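PDB 7KCJ: eukaryotic translation initiation factor 4E type 5 from Leishmania major, which probably binds the 7-methylguanosine cap of messenger RNA and takes part in translation initiation. Local coordinates for residues Leu26-Asp29 against Met30-Asp34; Ile53-Val56 against Glu57-Trp60; Leu159-Ser162 against Thr163-His166. One frame throughout, in Å; residues are numbered along the deposited sequence.

Contact 1. Residues Leu26-Asp29 against Met30-Asp34; sequences LTAD and MVNTD
L26 and M30 meet at the start of helix 28-34, methyl to methyl, with L26 CD2 4.1 Å from M30 CE. The two residues stand one turn apart across the helix N terminus, where T27 holds the N-cap position although its side chain makes no capping bond. M30 reaches back along the chain: its CG lies anti to the backbone N, and the bend at chi3 (58°) folds CE toward T27, bringing this methyl within 3.8 Å of T27 O. On the same leucine, CB lies 4.4 Å from V31 CG2, a looser apolar contact. V31 CG2 itself approaches T27 O at 3.4 Å, packing beside the backbone bond that V31 N donates to that oxygen. The next link of the helix, N32 N to A28 O, is 3.0 Å long and almost straight. The turn closes at D29 O, which accepts two bonds from T33, one from N and one from OG1, arriving from opposite faces of the carbonyl plane. N32 and D29 on the outer side share a water, which donates to D29 OD1 and is held only weakly by N32 ND2. Beyond these segments, L26 and V31 lean on W39 of helix 39-46. Within the closing turn, the T33 chi1 of 57° sets OG1 between its own N and C and turns the hydroxyl back to D29 O at 2.6 Å, tilted 34° from the D29 carbonyl plane.

Contact 2. Residues Ile53-Val56 against Glu57-Trp60; sequences ITSV and EELW
The W60 indole and the E58 carboxylate each meet a residue four positions earlier. V56 and W60 lie side by side and point the same way, V56 CG1 resting 3.5 Å from CD1 of the indole, while V56 O sits obliquely to the ring and accepts the helical bond from W60 N. E58 OE1 takes two bonds from T54: the backbone N comes nearly along the C-O axis at 2.8 Å, and OG1 comes from above the carboxylate plane at 3.2 Å. This double grip fixes the carboxylate, which the extended chain (chi2 180°) carries back to the strand end. S55 OG meanwhile accepts from E58 N at 3.1 Å, and S55 O accepts from L59 N. On the side facing the sheet, I53 CD1 packs 3.7 Å from L59 CD1, and both side chains touch F80 of strand 77-82. W60 also rests on L117 and E114 of helix 108-121, and by comparison with relatives probably corresponds to the dorsal tryptophan on which eIF4E proteins receive their partners. The whole is a strand-to-helix junction with a serine N-cap, in which the glutamate three residues on accepts from T54 instead of closing a capping box.

Contact 3. Residues Leu159-Ser162 against Thr163-His166; sequences LSDS and TRSH
An Asx turn starts the 3-10 segment that leads from the end of strand 153-159 into helix 165-178: D161 OD1 accepts from T163 N, two residues on, at 3.1 Å. T163 OG1 donates to the same oxygen at 2.7 Å, and both donors arrive from one face of the carboxylate. The hydroxyl lies on the syn side, 31° out of the plane, whereas the amide comes from well above it. With CG anti to the backbone N (chi1 179°), the D161 carboxylate swings forward over the turn. Its other oxygen, OD2, sits over one face of the R164 guanidinium, 4.0 Å from NH1. No N-H points at it, so this is a long salt bridge that works through charge alone. Following the Asx turn along the chain, 3-10 bonds run from R164 N to D161 O and from S165 N to S162 O, the latter 3.3 Å long with its donor above the carbonyl plane. In the eIF4E fold this piece lets the chain leave the sheet and turn back as a helix packed against it. L159 CD1 lies 3.6 Å from S165 CA, and both side chains touch I99 of strand 97-103. S165 OG is bonded to E190 OE1 on the edge strand 186-191. A water bridges S162 O, to which it donates, and H166 N, from which it accepts at 3.0 Å.

Along the chain the three contacts follow in series, none nested in or crossing another, and each joins neighbouring residues of one continuous run. Contact 1 begins the short helix 28-34, after the chain has left the sheet at the end of strand 13-23, and leans on helix 39-46. Contact 2 closes the turn from edge strand 48-55 into helix 56-64, tying that edge to helix 108-121. Contact 3 makes the exit of strand 153-159 into helix 165-178, near the other edge of the sheet. Contacts 2 and 3 lie about 17 Å apart at their nearest atoms, and contact 1 stands about 22 Å from either, at the periphery.

Contact 1. Residues Leu26-Asp29 against Met30-Asp34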
ATOM      1  N   LEU A  26      13.282  -9.409  -6.275  1.00 33.26           N
ATOM      2  CA  LEU A  26      14.199 -10.465  -5.879  1.00 34.39           C
ATOM      3  C   LEU A  26      14.541 -11.287  -7.113  1.00 34.46           C
ATOM      4  O   LEU A  26      13.645 -11.756  -7.825  1.00 34.12           O
ATOM      5  CB  LEU A  26      13.573 -11.375  -4.817  1.00 35.31           C
ATOM      6  CG  LEU A  26      13.156 -10.657  -3.518  1.00 37.21           C
ATOM      7  CD1 LEU A  26      12.477 -11.620  -2.582  1.00 37.71           C
ATOM      8  CD2 LEU A  26      14.367  -9.952  -2.832  1.00 37.68           C
ATOM      9  N   THR A  27      15.831 -11.426  -7.390  1.00 33.94           N
ATOM     10  CA  THR A  27      16.283 -12.167  -8.547  1.00 33.80           C
ATOM     11  C   THR A  27      16.759 -13.564  -8.125  1.00 33.89           C
ATOM     12  O   THR A  27      17.315 -13.747  -7.038  1.00 33.86           O
ATOM     13  CB  THR A  27      17.276 -11.340  -9.351  1.00 34.24           C
ATOM     14  OG1 THR A  27      18.309 -10.916  -8.465  1.00 34.82           O
ATOM     15  CG2 THR A  27      16.597 -10.140 -10.022  1.00 34.36           C
ATOM     16  N   ALA A  28      16.508 -14.551  -8.997  1.00 33.31           N
ATOM     17  CA  ALA A  28      16.743 -15.977  -8.733  1.00 33.54           C
ATOM     18  C   ALA A  28      18.148 -16.390  -8.334  1.00 33.77           C
ATOM     19  O   ALA A  28      18.265 -17.164  -7.372  1.00 34.05           O
ATOM     20  CB  ALA A  28      16.294 -16.827  -9.920  1.00 33.48           C
ATOM     21  N   ASP A  29      19.204 -15.970  -9.066  1.00 33.44           N
ATOM     22  CA  ASP A  29      20.570 -16.422  -8.726  1.00 34.68           C
ATOM     23  C   ASP A  29      20.977 -16.001  -7.325  1.00 34.99           C
ATOM     24  O   ASP A  29      21.602 -16.777  -6.608  1.00 35.70           O
ATOM     25  CB  ASP A  29      21.618 -15.967  -9.765  1.00 36.45           C
ATOM     26  CG  ASP A  29      21.341 -16.502 -11.167  1.00 41.13           C
ATOM     27  OD1 ASP A  29      21.127 -17.705 -11.301  1.00 41.79           O
ATOM     28  OD2 ASP A  29      21.301 -15.692 -12.124  1.00 42.75           O
ATOM     29  N   MET A  30      20.566 -14.810  -6.919  1.00 34.56           N
ATOM     30  CA  MET A  30      20.874 -14.322  -5.584  1.00 35.62           C
ATOM     31  C   MET A  30      20.161 -15.167  -4.516  1.00 35.60           C
ATOM     32  O   MET A  30      20.760 -15.492  -3.487  1.00 35.38           O
ATOM     33  CB  MET A  30      20.477 -12.850  -5.460  1.00 36.21           C
ATOM     34  CG  MET A  30      20.608 -12.368  -4.058  1.00 40.06           C
ATOM     35  SD  MET A  30      19.637 -10.935  -3.685  1.00 50.25           S
ATOM     36  CE  MET A  30      17.964 -11.494  -4.078  1.00 43.82           C
ATOM     37  N   VAL A  31      18.882 -15.491  -4.730  1.00 35.55           N
ATOM     38  CA  VAL A  31      18.121 -16.287  -3.773  1.00 36.48           C
ATOM     39  C   VAL A  31      18.754 -17.659  -3.625  1.00 37.45           C
ATOM     40  O   VAL A  31      19.045 -18.074  -2.507  1.00 36.91           O
ATOM     41  CB  VAL A  31      16.618 -16.393  -4.157  1.00 37.18           C
ATOM     42  CG1 VAL A  31      15.881 -17.315  -3.194  1.00 37.72           C
ATOM     43  CG2 VAL A  31      15.965 -15.013  -4.182  1.00 37.40           C
ATOM     44  N   ASN A  32      19.050 -18.313  -4.763  1.00 38.42           N
ATOM     45  CA  ASN A  32      19.649 -19.646  -4.764  1.00 39.39           C
ATOM     46  C   ASN A  32      21.053 -19.681  -4.160  1.00 39.74           C
ATOM     47  O   ASN A  32      21.349 -20.563  -3.359  1.00 39.49           O
ATOM     48  CB  ASN A  32      19.669 -20.220  -6.185  1.00 41.91           C
ATOM     49  CG  ASN A  32      18.296 -20.433  -6.764  1.00 48.71           C
ATOM     50  OD1 ASN A  32      17.325 -20.694  -6.041  1.00 50.66           O
ATOM     51  ND2 ASN A  32      18.174 -20.313  -8.088  1.00 50.27           N
ATOM     52  N   THR A  33      21.922 -18.732  -4.536  1.00 40.00           N
ATOM     53  CA  THR A  33      23.313 -18.757  -4.060  1.00 40.60           C
ATOM     54  C   THR A  33      23.497 -18.188  -2.643  1.00 40.36           C
ATOM     55  O   THR A  33      24.193 -18.797  -1.840  1.00 40.57           O
ATOM     56  CB  THR A  33      24.249 -18.083  -5.078  1.00 42.84           C
ATOM     57  OG1 THR A  33      23.800 -16.759  -5.302  1.00 44.77           O
ATOM     58  CG2 THR A  33      24.261 -18.792  -6.415  1.00 43.17           C
ATOM     59  N   ASP A  34      22.879 -17.053  -2.321  1.00 40.13           N
ATOM     60  CA  ASP A  34      23.050 -16.420  -1.007  1.00 40.12           C
ATOM     61  C   ASP A  34      22.052 -16.857   0.067  1.00 39.95           C
ATOM     62  O   ASP A  34      22.355 -16.729   1.255  1.00 39.81           O
ATOM     63  CB  ASP A  34      22.975 -14.890  -1.123  1.00 41.91           C
ATOM     64  CG  ASP A  34      24.190 -14.225  -1.727  1.00 48.27           C
ATOM     65  OD1 ASP A  34      25.028 -14.936  -2.301  1.00 49.84           O
ATOM     66  OD2 ASP A  34      24.308 -12.990  -1.611  1.00 50.96           O
TER
HETATM   67  O   HOH W   1      21.173 -19.961  -9.476  1.00 38.67           O

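Contact 2. Residues Ile53-Val56 against Glu57-Trp60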
ATOM      1  N   ILE A  53       6.953   6.895  10.662  1.00 34.84           N
ATOM      2  CA  ILE A  53       6.337   8.153  10.298  1.00 35.32           C
ATOM      3  C   ILE A  53       5.112   8.368  11.217  1.00 36.56           C
ATOM      4  O   ILE A  53       4.350   7.434  11.478  1.00 36.35           O
ATOM      5  CB  ILE A  53       6.003   8.278   8.790  1.00 35.74           C
ATOM      6  CG1 ILE A  53       5.039   7.144   8.296  1.00 36.00           C
ATOM      7  CG2 ILE A  53       7.285   8.374   7.943  1.00 35.81           C
ATOM      8  CD1 ILE A  53       4.585   7.297   6.835  1.00 36.63           C
ATOM      9  N   THR A  54       4.979   9.576  11.779  1.00 36.83           N
ATOM     10  CA  THR A  54       3.878   9.915  12.681  1.00 37.66           C
ATOM     11  C   THR A  54       3.033  11.099  12.192  1.00 37.57           C
ATOM     12  O   THR A  54       2.058  11.461  12.847  1.00 38.21           O
ATOM     13  CB  THR A  54       4.444  10.221  14.088  1.00 40.37           C
ATOM     14  OG1 THR A  54       5.161  11.461  14.041  1.00 42.12           O
ATOM     15  CG2 THR A  54       5.378   9.117  14.609  1.00 41.28           C
ATOM     16  N   SER A  55       3.413  11.724  11.078  1.00 36.96           N
ATOM     17  CA  SER A  55       2.734  12.905  10.578  1.00 37.13           C
ATOM     18  C   SER A  55       2.675  12.913   9.064  1.00 36.96           C
ATOM     19  O   SER A  55       3.430  12.191   8.406  1.00 36.42           O
ATOM     20  CB  SER A  55       3.444  14.158  11.082  1.00 38.30           C
ATOM     21  OG  SER A  55       4.666  14.377  10.394  1.00 40.91           O
ATOM     22  N   VAL A  56       1.773  13.736   8.510  1.00 37.18           N
ATOM     23  CA  VAL A  56       1.618  13.894   7.069  1.00 37.70           C
ATOM     24  C   VAL A  56       2.910  14.479   6.459  1.00 37.50           C
ATOM     25  O   VAL A  56       3.309  14.075   5.363  1.00 37.57           O
ATOM     26  CB  VAL A  56       0.371  14.766   6.796  1.00 39.43           C
ATOM     27  CG1 VAL A  56       0.369  15.317   5.372  1.00 40.71           C
ATOM     28  CG2 VAL A  56      -0.905  13.981   7.073  1.00 39.54           C
ATOM     29  N   GLU A  57       3.602  15.374   7.198  1.00 36.94           N
ATOM     30  CA  GLU A  57       4.852  15.953   6.705  1.00 37.12           C
ATOM     31  C   GLU A  57       5.946  14.898   6.629  1.00 36.10           C
ATOM     32  O   GLU A  57       6.705  14.887   5.667  1.00 36.62           O
ATOM     33  CB  GLU A  57       5.290  17.180   7.534  1.00 40.21           C
ATOM     34  CG  GLU A  57       4.404  18.397   7.350  1.00 47.75           C
ATOM     35  CD  GLU A  57       4.557  19.152   6.040  1.00 59.50           C
ATOM     36  OE1 GLU A  57       5.431  20.049   5.957  1.00 61.40           O
ATOM     37  OE2 GLU A  57       3.798  18.843   5.091  1.00 65.24           O
ATOM     38  N   GLU A  58       6.004  13.987   7.611  1.00 34.41           N
ATOM     39  CA  GLU A  58       6.959  12.887   7.600  1.00 32.83           C
ATOM     40  C   GLU A  58       6.625  11.895   6.473  1.00 32.08           C
ATOM     41  O   GLU A  58       7.535  11.342   5.855  1.00 32.18           O
ATOM     42  CB  GLU A  58       6.988  12.184   8.957  1.00 33.64           C
ATOM     43  CG  GLU A  58       7.786  12.949   9.987  1.00 34.06           C
ATOM     44  CD  GLU A  58       7.858  12.324  11.365  1.00 34.77           C
ATOM     45  OE1 GLU A  58       7.211  11.278  11.588  1.00 33.04           O
ATOM     46  OE2 GLU A  58       8.570  12.885  12.225  1.00 37.86           O
ATOM     47  N   LEU A  59       5.337  11.686   6.196  1.00 31.26           N
ATOM     48  CA  LEU A  59       4.903  10.826   5.108  1.00 31.51           C
ATOM     49  C   LEU A  59       5.367  11.413   3.752  1.00 32.45           C
ATOM     50  O   LEU A  59       5.992  10.696   2.979  1.00 31.92           O
ATOM     51  CB  LEU A  59       3.360  10.676   5.124  1.00 30.85           C
ATOM     52  CG  LEU A  59       2.708  10.047   3.860  1.00 31.57           C
ATOM     53  CD1 LEU A  59       3.214   8.605   3.604  1.00 31.49           C
ATOM     54  CD2 LEU A  59       1.185  10.116   3.936  1.00 31.30           C
ATOM     55  N   TRP A  60       5.054  12.682   3.456  1.00 33.69           N
ATOM     56  CA  TRP A  60       5.424  13.256   2.165  1.00 35.98           C
ATOM     57  C   TRP A  60       6.943  13.487   2.041  1.00 35.46           C
ATOM     58  O   TRP A  60       7.462  13.381   0.927  1.00 35.84           O
ATOM     59  CB  TRP A  60       4.588  14.488   1.833  1.00 38.11           C
ATOM     60  CG  TRP A  60       3.116  14.184   1.672  1.00 41.44           C
ATOM     61  CD1 TRP A  60       2.092  14.727   2.388  1.00 43.52           C
ATOM     62  CD2 TRP A  60       2.509  13.257   0.745  1.00 42.64           C
ATOM     63  NE1 TRP A  60       0.885  14.227   1.946  1.00 44.41           N
ATOM     64  CE2 TRP A  60       1.117  13.305   0.955  1.00 43.92           C
ATOM     65  CE3 TRP A  60       3.002  12.445  -0.285  1.00 43.69           C
ATOM     66  CZ2 TRP A  60       0.222  12.542   0.208  1.00 44.64           C
ATOM     67  CZ3 TRP A  60       2.112  11.698  -1.031  1.00 44.64           C
ATOM     68  CH2 TRP A  60       0.744  11.737  -0.771  1.00 44.79           C
TER

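Contact 3. Residues Leu159-Ser162 against Thr163-His166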
ATOM      1  N   LEU A 159      -6.751  -5.483   5.631  1.00 37.97           N
ATOM      2  CA  LEU A 159      -7.673  -5.165   6.711  1.00 38.68           C
ATOM      3  C   LEU A 159      -7.584  -6.261   7.770  1.00 39.03           C
ATOM      4  O   LEU A 159      -7.538  -7.434   7.419  1.00 38.54           O
ATOM      5  CB  LEU A 159      -9.126  -5.086   6.209  1.00 39.21           C
ATOM      6  CG  LEU A 159      -9.440  -4.564   4.796  1.00 41.65           C
ATOM      7  CD1 LEU A 159     -10.889  -4.455   4.599  1.00 42.64           C
ATOM      8  CD2 LEU A 159      -8.892  -3.210   4.575  1.00 42.63           C
ATOM      9  N   SER A 160      -7.602  -5.896   9.045  1.00 40.01           N
ATOM     10  CA  SER A 160      -7.580  -6.898  10.122  1.00 41.74           C
ATOM     11  C   SER A 160      -8.952  -7.574  10.314  1.00 42.99           C
ATOM     12  O   SER A 160      -9.017  -8.695  10.834  1.00 43.24           O
ATOM     13  CB  SER A 160      -7.086  -6.289  11.427  1.00 43.17           C
ATOM     14  OG  SER A 160      -7.962  -5.276  11.891  1.00 44.63           O
ATOM     15  N   ASP A 161     -10.041  -6.925   9.848  1.00 43.27           N
ATOM     16  CA  ASP A 161     -11.383  -7.495   9.937  1.00 44.00           C
ATOM     17  C   ASP A 161     -12.045  -7.510   8.554  1.00 43.93           C
ATOM     18  O   ASP A 161     -12.397  -6.458   8.025  1.00 44.60           O
ATOM     19  CB  ASP A 161     -12.222  -6.718  10.954  1.00 45.93           C
ATOM     20  CG  ASP A 161     -13.644  -7.206  11.123  1.00 51.76           C
ATOM     21  OD1 ASP A 161     -13.973  -8.291  10.592  1.00 52.36           O
ATOM     22  OD2 ASP A 161     -14.435  -6.506  11.789  1.00 55.06           O
ATOM     23  N   SER A 162     -12.227  -8.705   7.990  1.00 43.12           N
ATOM     24  CA  SER A 162     -12.821  -8.914   6.679  1.00 43.12           C
ATOM     25  C   SER A 162     -14.286  -8.480   6.584  1.00 43.26           C
ATOM     26  O   SER A 162     -14.763  -8.201   5.485  1.00 43.55           O
ATOM     27  CB  SER A 162     -12.671 -10.366   6.244  1.00 43.95           C
ATOM     28  OG  SER A 162     -13.486 -11.218   7.028  1.00 45.81           O
ATOM     29  N   THR A 163     -14.998  -8.412   7.712  1.00 42.90           N
ATOM     30  CA  THR A 163     -16.386  -7.964   7.707  1.00 43.42           C
ATOM     31  C   THR A 163     -16.520  -6.442   7.462  1.00 44.10           C
ATOM     32  O   THR A 163     -17.636  -5.959   7.278  1.00 44.18           O
ATOM     33  CB  THR A 163     -17.124  -8.417   8.971  1.00 44.80           C
ATOM     34  OG1 THR A 163     -16.566  -7.741  10.094  1.00 45.62           O
ATOM     35  CG2 THR A 163     -17.077  -9.926   9.166  1.00 44.84           C
ATOM     36  N   ARG A 164     -15.405  -5.684   7.468  1.00 43.87           N
ATOM     37  CA  ARG A 164     -15.431  -4.247   7.170  1.00 44.32           C
ATOM     38  C   ARG A 164     -15.083  -3.941   5.692  1.00 44.35           C
ATOM     39  O   ARG A 164     -15.118  -2.783   5.285  1.00 44.20           O
ATOM     40  CB  ARG A 164     -14.466  -3.478   8.096  1.00 46.16           C
ATOM     41  CG  ARG A 164     -14.770  -3.629   9.590  1.00 50.22           C
ATOM     42  CD  ARG A 164     -16.154  -3.121   9.963  1.00 54.46           C
ATOM     43  NE  ARG A 164     -16.316  -2.960  11.411  0.70 59.00           N
ATOM     44  CZ  ARG A 164     -17.153  -3.675  12.159  0.70 62.50           C
ATOM     45  NH1 ARG A 164     -17.913  -4.615  11.606  0.70 62.12           N
ATOM     46  NH2 ARG A 164     -17.239  -3.454  13.466  0.70 62.88           N
ATOM     47  N   SER A 165     -14.727  -4.975   4.908  1.00 44.16           N
ATOM     48  CA  SER A 165     -14.298  -4.889   3.522  1.00 44.36           C
ATOM     49  C   SER A 165     -15.285  -4.172   2.598  1.00 44.97           C
ATOM     50  O   SER A 165     -14.880  -3.250   1.894  1.00 45.01           O
ATOM     51  CB  SER A 165     -13.976  -6.285   2.993  1.00 44.53           C
ATOM     52  OG  SER A 165     -13.242  -6.223   1.784  1.00 45.52           O
ATOM     53  N   HIS A 166     -16.562  -4.587   2.592  1.00 44.85           N
ATOM     54  CA  HIS A 166     -17.548  -3.963   1.724  1.00 45.42           C
ATOM     55  C   HIS A 166     -17.707  -2.460   2.004  1.00 44.50           C
ATOM     56  O   HIS A 166     -17.695  -1.680   1.063  1.00 44.32           O
ATOM     57  CB  HIS A 166     -18.888  -4.705   1.752  1.00 47.31           C
ATOM     58  CG  HIS A 166     -19.874  -4.162   0.766  1.00 52.30           C
ATOM     59  ND1 HIS A 166     -19.614  -4.176  -0.599  1.00 55.09           N
ATOM     60  CD2 HIS A 166     -21.089  -3.598   0.973  1.00 53.90           C
ATOM     61  CE1 HIS A 166     -20.677  -3.627  -1.173  1.00 55.65           C
ATOM     62  NE2 HIS A 166     -21.593  -3.270  -0.269  1.00 55.26           N
TER
HETATM   63  O   HOH W   2     -17.413  -7.255   3.782  1.00 42.83           O